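PDB 6M40: NS3-like protein from Alongshan virus, which probably unwinds RNA using the energy of ATP hydrolysis, through the helicase region that makes up this chain. Local coordinates for residues A17-K31 with V136-A150. Residues are numbered along the deposited sequence; the frame is centred on the assembly and turned at random.
Sequences AGVVLQLFSHPGAGK and VCKEKSKAACIEMTA
Val20 to Gln22 pair in parallel register with Cys145 to Glu147, and the axes of strands 20-24 and 145-149 run 24° apart. They are neighbours in the parallel sheet of the P-loop NTPase fold, with 20-24 at its edge. Cys145 N donates a hydrogen bond to Val19 O at 3.1 Å. Leu23 N donates a hydrogen bond to Glu147 O at 2.7 Å. Motif I, the P-loop (HPGAGK), follows the edge strand.

Val20, Gln22, Cys145 and Glu147 share the face toward helix 123-136. Val20 splits its methyls: CG1 meets Cys145 CB at 4.1 Å, while CG2, anti to the carbonyl carbon, touches Cys137 SG at 3.7 Å. Gln22 and Glu147 lie alongside, pointing the same way, with amide and carboxylate planes 88° apart. Gln22 NE2 hydrogen-bonds Glu159 and Glu147 OE2 hydrogen-bonds His133.

Leu23 and Ile146 lie on the other face, against Tyr38 of helix 31-42. Met148, a selenomethionine, also points there. The P-loop Lys31 is held by a salt bridge from NZ to Asp116, in the DEAH-like motif II (DETH). The bent Lys31 chain curls around the Met148 methyl, and Lys31 CG lies 3.4 Å from Met148 CE.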
ATOM      1  N   ALA A  17     -10.687  10.319  24.046  1.00 92.26           N
ATOM      2  CA  ALA A  17     -11.223  11.632  23.710  1.00 91.27           C
ATOM      3  C   ALA A  17     -11.082  11.877  22.211  1.00 87.33           C
ATOM      4  O   ALA A  17     -10.757  10.964  21.464  1.00 82.89           O
ATOM      5  CB  ALA A  17     -10.505  12.714  24.498  1.00 93.61           C
ATOM      6  N   GLY A  18     -11.332  13.112  21.777  1.00 78.97           N
ATOM      7  CA  GLY A  18     -11.050  13.512  20.412  1.00 73.37           C
ATOM      8  C   GLY A  18      -9.567  13.619  20.127  1.00 79.96           C
ATOM      9  O   GLY A  18      -8.996  14.712  20.128  1.00 81.86           O
ATOM     10  N   VAL A  19      -8.941  12.473  19.862  1.00 80.78           N
ATOM     11  CA  VAL A  19      -7.492  12.365  19.755  1.00 75.75           C
ATOM     12  C   VAL A  19      -7.174  11.316  18.700  1.00 70.14           C
ATOM     13  O   VAL A  19      -7.945  10.376  18.487  1.00 70.85           O
ATOM     14  CB  VAL A  19      -6.865  11.995  21.125  1.00 81.13           C
ATOM     15  CG1 VAL A  19      -5.388  11.623  20.981  1.00 78.31           C
ATOM     16  CG2 VAL A  19      -7.050  13.134  22.120  1.00 99.25           C
ATOM     17  N   VAL A  20      -6.037  11.483  18.026  1.00 67.21           N
ATOM     18  CA  VAL A  20      -5.481  10.451  17.157  1.00 66.57           C
ATOM     19  C   VAL A  20      -4.315   9.802  17.885  1.00 69.21           C
ATOM     20  O   VAL A  20      -3.438  10.497  18.411  1.00 69.31           O
ATOM     21  CB  VAL A  20      -5.020  11.019  15.805  1.00 71.02           C
ATOM     22  CG1 VAL A  20      -4.582   9.885  14.889  1.00 68.07           C
ATOM     23  CG2 VAL A  20      -6.130  11.840  15.149  1.00 71.02           C
ATOM     24  N   LEU A  21      -4.301   8.472  17.918  1.00 72.60           N
ATOM     25  CA  LEU A  21      -3.354   7.725  18.737  1.00 70.23           C
ATOM     26  C   LEU A  21      -2.653   6.689  17.871  1.00 69.69           C
ATOM     27  O   LEU A  21      -3.252   5.678  17.498  1.00 68.49           O
ATOM     28  CB  LEU A  21      -4.065   7.067  19.921  1.00 66.04           C
ATOM     29  CG  LEU A  21      -3.236   6.595  21.118  1.00 75.12           C
ATOM     30  CD1 LEU A  21      -3.251   5.070  21.170  1.00 83.47           C
ATOM     31  CD2 LEU A  21      -1.818   7.121  21.090  1.00 78.82           C
ATOM     32  N   GLN A  22      -1.383   6.941  17.559  1.00 77.19           N
ATOM     33  CA  GLN A  22      -0.573   5.964  16.846  1.00 82.17           C
ATOM     34  C   GLN A  22      -0.165   4.826  17.773  1.00 75.00           C
ATOM     35  O   GLN A  22       0.074   5.025  18.966  1.00 76.51           O
ATOM     36  CB  GLN A  22       0.692   6.611  16.286  1.00 87.53           C
ATOM     37  CG  GLN A  22       0.473   7.703  15.270  1.00 91.62           C
ATOM     38  CD  GLN A  22       1.765   8.077  14.571  1.00 97.23           C
ATOM     39  OE1 GLN A  22       2.010   7.664  13.440  1.00 95.38           O
ATOM     40  NE2 GLN A  22       2.601   8.855  15.245  1.00104.98           N
ATOM     41  N   LEU A  23      -0.052   3.631  17.198  1.00 72.23           N
ATOM     42  CA  LEU A  23       0.461   2.466  17.911  1.00 72.17           C
ATOM     43  C   LEU A  23       1.386   1.712  16.972  1.00 72.52           C
ATOM     44  O   LEU A  23       0.918   1.083  16.018  1.00 68.79           O
ATOM     45  CB  LEU A  23      -0.671   1.567  18.396  1.00 72.50           C
ATOM     46  CG  LEU A  23      -1.594   2.140  19.470  1.00 77.50           C
ATOM     47  CD1 LEU A  23      -2.481   1.014  19.951  1.00 78.58           C
ATOM     48  CD2 LEU A  23      -0.819   2.751  20.619  1.00 79.52           C
ATOM     49  N   PHE A  24       2.686   1.760  17.250  1.00 77.20           N
ATOM     50  CA  PHE A  24       3.668   1.076  16.415  1.00 77.90           C
ATOM     51  C   PHE A  24       3.564  -0.422  16.678  1.00 78.31           C
ATOM     52  O   PHE A  24       4.076  -0.931  17.677  1.00 81.59           O
ATOM     53  CB  PHE A  24       5.060   1.632  16.689  1.00 75.45           C
ATOM     54  CG  PHE A  24       5.251   3.046  16.195  1.00 79.68           C
ATOM     55  CD1 PHE A  24       4.629   4.108  16.833  1.00 84.77           C
ATOM     56  CD2 PHE A  24       6.052   3.314  15.097  1.00 82.43           C
ATOM     57  CE1 PHE A  24       4.800   5.411  16.380  1.00 89.09           C
ATOM     58  CE2 PHE A  24       6.225   4.616  14.645  1.00 86.08           C
ATOM     59  CZ  PHE A  24       5.598   5.660  15.284  1.00 83.98           C
ATOM     60  N   SER A  25       2.861  -1.125  15.790  1.00 77.46           N
ATOM     61  CA  SER A  25       2.684  -2.566  15.867  1.00 80.13           C
ATOM     62  C   SER A  25       3.596  -3.226  14.846  1.00 83.91           C
ATOM     63  O   SER A  25       3.597  -2.834  13.678  1.00 80.28           O
ATOM     64  CB  SER A  25       1.234  -2.947  15.589  1.00 83.87           C
ATOM     65  OG  SER A  25       0.952  -2.863  14.210  1.00 83.76           O
ATOM     66  N   HIS A  26       4.369  -4.219  15.280  1.00 91.87           N
ATOM     67  CA  HIS A  26       5.324  -4.843  14.378  1.00 92.02           C
ATOM     68  C   HIS A  26       4.574  -5.678  13.343  1.00 90.10           C
ATOM     69  O   HIS A  26       3.415  -6.048  13.545  1.00 87.54           O
ATOM     70  CB  HIS A  26       6.366  -5.654  15.165  1.00 95.38           C
ATOM     71  CG  HIS A  26       5.935  -7.026  15.583  1.00 96.00           C
ATOM     72  ND1 HIS A  26       5.868  -7.407  16.905  1.00 96.97           N
ATOM     73  CD2 HIS A  26       5.595  -8.119  14.858  1.00 94.19           C
ATOM     74  CE1 HIS A  26       5.480  -8.667  16.978  1.00 98.91           C
ATOM     75  NE2 HIS A  26       5.303  -9.123  15.750  1.00 94.36           N
ATOM     76  N   PRO A  27       5.206  -5.957  12.206  1.00 93.63           N
ATOM     77  CA  PRO A  27       4.468  -6.550  11.080  1.00 97.29           C
ATOM     78  C   PRO A  27       3.956  -7.939  11.424  1.00 92.14           C
ATOM     79  O   PRO A  27       4.707  -8.788  11.908  1.00 95.62           O
ATOM     80  CB  PRO A  27       5.506  -6.603   9.952  1.00 92.56           C
ATOM     81  CG  PRO A  27       6.699  -5.818  10.427  1.00 92.35           C
ATOM     82  CD  PRO A  27       6.635  -5.758  11.912  1.00 91.48           C
ATOM     83  N   GLY A  28       2.671  -8.163  11.168  1.00 94.55           N
ATOM     84  CA  GLY A  28       2.066  -9.443  11.461  1.00 96.40           C
ATOM     85  C   GLY A  28       2.286  -9.831  12.905  1.00 96.71           C
ATOM     86  O   GLY A  28       2.824 -10.903  13.197  1.00 97.04           O
ATOM     87  N   ALA A  29       1.898  -8.953  13.818  1.00 96.62           N
ATOM     88  CA  ALA A  29       1.975  -9.255  15.230  1.00 96.58           C
ATOM     89  C   ALA A  29       0.659  -9.866  15.678  1.00 97.22           C
ATOM     90  O   ALA A  29      -0.304  -9.960  14.912  1.00 91.83           O
ATOM     91  CB  ALA A  29       2.286  -7.995  16.027  1.00 96.53           C
ATOM     92  N   GLY A  30       0.603 -10.263  16.941  1.00104.29           N
ATOM     93  CA  GLY A  30      -0.667 -10.538  17.572  1.00 94.73           C
ATOM     94  C   GLY A  30      -1.471  -9.252  17.682  1.00 96.74           C
ATOM     95  O   GLY A  30      -1.868  -8.844  18.775  1.00 91.91           O
ATOM     96  N   LYS A  31      -1.687  -8.590  16.547  1.00 98.20           N
ATOM     97  CA  LYS A  31      -2.654  -7.502  16.466  1.00 94.66           C
ATOM     98  C   LYS A  31      -4.058  -8.059  16.596  1.00 96.20           C
ATOM     99  O   LYS A  31      -4.879  -7.498  17.317  1.00 97.13           O
ATOM    100  CB  LYS A  31      -2.471  -6.748  15.146  1.00 92.04           C
ATOM    101  CG  LYS A  31      -1.351  -5.709  15.154  1.00 98.51           C
ATOM    102  CD  LYS A  31      -0.471  -5.764  13.894  1.00 95.94           C
ATOM    103  CE  LYS A  31      -1.276  -5.829  12.604  1.00 90.77           C
ATOM    104  NZ  LYS A  31      -0.743  -4.906  11.568  1.00 85.97           N
ATOM    105  N   VAL A 136     -11.822  13.755  13.499  1.00 68.59           N
ATOM    106  CA  VAL A 136     -11.672  13.215  14.841  1.00 67.26           C
ATOM    107  C   VAL A 136     -11.173  14.274  15.816  1.00 69.65           C
ATOM    108  O   VAL A 136     -11.624  14.323  16.959  1.00 72.31           O
ATOM    109  CB  VAL A 136     -10.741  11.985  14.810  1.00 68.24           C
ATOM    110  CG1 VAL A 136     -10.422  11.517  16.212  1.00 73.83           C
ATOM    111  CG2 VAL A 136     -11.387  10.853  14.013  1.00 64.83           C
ATOM    112  N   CYS A 137     -10.252  15.135  15.387  1.00 69.39           N
ATOM    113  CA  CYS A 137      -9.838  16.267  16.206  1.00 72.23           C
ATOM    114  C   CYS A 137     -10.772  17.459  16.066  1.00 75.96           C
ATOM    115  O   CYS A 137     -10.531  18.504  16.684  1.00 80.73           O
ATOM    116  CB  CYS A 137      -8.415  16.681  15.843  1.00 72.01           C
ATOM    117  SG  CYS A 137      -7.265  15.310  15.768  1.00 70.41           S
ATOM    118  N   LYS A 138     -11.824  17.318  15.267  1.00 77.94           N
ATOM    119  CA  LYS A 138     -12.827  18.349  15.042  1.00 78.18           C
ATOM    120  C   LYS A 138     -13.324  18.976  16.337  1.00 82.77           C
ATOM    121  O   LYS A 138     -13.244  18.371  17.408  1.00 79.29           O
ATOM    122  CB  LYS A 138     -13.978  17.708  14.270  1.00 74.24           C
ATOM    123  CG  LYS A 138     -15.063  18.618  13.784  1.00 76.49           C
ATOM    124  CD  LYS A 138     -16.310  17.802  13.484  1.00 75.61           C
ATOM    125  CE  LYS A 138     -16.014  16.586  12.600  1.00 71.81           C
ATOM    126  NZ  LYS A 138     -17.258  15.856  12.234  1.00 73.88           N
ATOM    127  N   GLU A 139     -13.824  20.203  16.244  1.00 92.63           N
ATOM    128  CA  GLU A 139     -14.438  20.849  17.395  1.00 94.59           C
ATOM    129  C   GLU A 139     -15.752  20.157  17.741  1.00 97.42           C
ATOM    130  O   GLU A 139     -16.577  19.872  16.865  1.00 97.19           O
ATOM    131  CB  GLU A 139     -14.679  22.330  17.117  1.00101.81           C
ATOM    132  CG  GLU A 139     -13.456  23.071  16.590  1.00116.10           C
ATOM    133  CD  GLU A 139     -13.419  23.147  15.074  1.00114.27           C
ATOM    134  OE1 GLU A 139     -14.434  23.547  14.472  1.00110.52           O
ATOM    135  OE2 GLU A 139     -12.374  22.810  14.485  1.00109.27           O
ATOM    136  N   LYS A 140     -15.943  19.900  19.032  1.00 94.49           N
ATOM    137  CA  LYS A 140     -17.083  19.168  19.570  1.00 87.58           C
ATOM    138  C   LYS A 140     -17.047  17.688  19.205  1.00 87.47           C
ATOM    139  O   LYS A 140     -18.085  17.018  19.223  1.00 88.69           O
ATOM    140  CB  LYS A 140     -18.432  19.746  19.114  1.00101.24           C
ATOM    141  CG  LYS A 140     -18.482  21.227  18.753  1.00106.13           C
ATOM    142  CD  LYS A 140     -19.170  21.373  17.392  1.00114.36           C
ATOM    143  CE  LYS A 140     -19.572  22.798  17.047  1.00110.39           C
ATOM    144  NZ  LYS A 140     -20.158  22.869  15.670  1.00104.50           N
ATOM    145  N   SER A 141     -15.880  17.162  18.853  1.00 88.06           N
ATOM    146  CA  SER A 141     -15.788  15.759  18.480  1.00 82.56           C
ATOM    147  C   SER A 141     -15.990  14.856  19.688  1.00 79.79           C
ATOM    148  O   SER A 141     -15.563  15.173  20.802  1.00 80.86           O
ATOM    149  CB  SER A 141     -14.433  15.438  17.861  1.00 75.29           C
ATOM    150  OG  SER A 141     -14.202  14.042  17.950  1.00 72.37           O
ATOM    151  N   LYS A 142     -16.621  13.715  19.455  1.00 78.73           N
ATOM    152  CA  LYS A 142     -16.779  12.664  20.456  1.00 78.70           C
ATOM    153  C   LYS A 142     -16.409  11.317  19.851  1.00 77.61           C
ATOM    154  O   LYS A 142     -17.152  10.335  19.913  1.00 81.98           O
ATOM    155  CB  LYS A 142     -18.197  12.674  21.016  1.00 84.18           C
ATOM    156  CG  LYS A 142     -18.397  13.757  22.069  1.00 90.91           C
ATOM    157  CD  LYS A 142     -19.848  14.171  22.212  1.00 94.76           C
ATOM    158  CE  LYS A 142     -19.966  15.649  22.552  1.00104.43           C
ATOM    159  NZ  LYS A 142     -21.244  16.224  22.052  1.00111.60           N
ATOM    160  N   ALA A 143     -15.223  11.272  19.250  1.00 72.99           N
ATOM    161  CA  ALA A 143     -14.700  10.067  18.625  1.00 72.83           C
ATOM    162  C   ALA A 143     -13.183  10.184  18.569  1.00 73.64           C
ATOM    163  O   ALA A 143     -12.624  11.275  18.686  1.00 72.22           O
ATOM    164  CB  ALA A 143     -15.288   9.865  17.226  1.00 70.18           C
ATOM    165  N   ALA A 144     -12.525   9.043  18.393  1.00 66.28           N
ATOM    166  CA  ALA A 144     -11.075   8.977  18.309  1.00 67.47           C
ATOM    167  C   ALA A 144     -10.675   8.116  17.117  1.00 64.96           C
ATOM    168  O   ALA A 144     -11.505   7.418  16.521  1.00 63.76           O
ATOM    169  CB  ALA A 144     -10.467   8.406  19.600  1.00 79.10           C
ATOM    170  N   CYS A 145      -9.384   8.176  16.771  1.00 62.48           N
ATOM    171  CA  CYS A 145      -8.789   7.315  15.758  1.00 59.89           C
ATOM    172  C   CYS A 145      -7.647   6.526  16.387  1.00 63.51           C
ATOM    173  O   CYS A 145      -6.987   6.993  17.316  1.00 61.26           O
ATOM    174  CB  CYS A 145      -8.275   8.132  14.557  1.00 57.65           C
ATOM    175  SG  CYS A 145      -7.388   7.197  13.280  1.00 48.54           S
ATOM    176  N   ILE A 146      -7.411   5.328  15.865  1.00 61.52           N
ATOM    177  CA  ILE A 146      -6.268   4.519  16.252  1.00 63.49           C
ATOM    178  C   ILE A 146      -5.517   4.154  14.979  1.00 62.20           C
ATOM    179  O   ILE A 146      -6.006   3.355  14.169  1.00 60.30           O
ATOM    180  CB  ILE A 146      -6.676   3.267  17.036  1.00 67.54           C
ATOM    181  CG1 ILE A 146      -7.283   3.677  18.381  1.00 66.75           C
ATOM    182  CG2 ILE A 146      -5.469   2.363  17.260  1.00 68.82           C
ATOM    183  CD1 ILE A 146      -7.742   2.530  19.229  1.00 76.80           C
ATOM    184  N   GLU A 147      -4.336   4.732  14.808  1.00 65.07           N
ATOM    185  CA  GLU A 147      -3.437   4.387  13.722  1.00 67.99           C
ATOM    186  C   GLU A 147      -2.457   3.315  14.178  1.00 69.69           C
ATOM    187  O   GLU A 147      -1.933   3.371  15.294  1.00 70.93           O
ATOM    188  CB  GLU A 147      -2.643   5.610  13.267  1.00 75.24           C
ATOM    189  CG  GLU A 147      -3.269   6.438  12.186  1.00 76.05           C
ATOM    190  CD  GLU A 147      -2.313   7.485  11.674  1.00 81.85           C
ATOM    191  OE1 GLU A 147      -1.087   7.256  11.735  1.00 89.00           O
ATOM    192  OE2 GLU A 147      -2.784   8.542  11.226  1.00 90.55           O
HETATM  193  N   MSE A 148      -2.191   2.355  13.301  1.00 67.28           N
HETATM  194  CA  MSE A 148      -1.206   1.325  13.599  1.00 70.72           C
HETATM  195  C   MSE A 148      -0.412   0.987  12.347  1.00 71.73           C
HETATM  196  O   MSE A 148      -0.962   0.677  11.300  1.00 67.85           O
HETATM  197  CB  MSE A 148      -1.861   0.067  14.185  1.00 67.26           C
HETATM  198  CG  MSE A 148      -3.281  -0.205  13.704  1.00 70.20           C
HETATM  199 SE   MSE A 148      -4.036  -1.764  14.627  1.00100.38          SE
HETATM  200  CE  MSE A 148      -3.069  -3.173  13.660  1.00 86.03           C
ATOM    201  N   THR A 149       0.910   1.069  12.484  1.00 72.29           N
ATOM    202  CA  THR A 149       1.828   0.930  11.365  1.00 71.50           C
ATOM    203  C   THR A 149       3.115   0.274  11.839  1.00 72.23           C
ATOM    204  O   THR A 149       3.402   0.206  13.036  1.00 74.33           O
ATOM    205  CB  THR A 149       2.188   2.285  10.746  1.00 74.10           C
ATOM    206  OG1 THR A 149       2.659   3.145  11.791  1.00 71.70           O
ATOM    207  CG2 THR A 149       1.011   2.899  10.055  1.00 79.86           C
ATOM    208  N   ALA A 150       3.921  -0.160  10.871  1.00 71.91           N
ATOM    209  CA  ALA A 150       5.275  -0.636  11.124  1.00 77.82           C
ATOM    210  C   ALA A 150       6.327   0.428  10.816  1.00 78.98           C
ATOM    211  O   ALA A 150       7.437   0.097  10.390  1.00 80.82           O
ATOM    212  CB  ALA A 150       5.545  -1.902  10.311  1.00 82.15           C
TER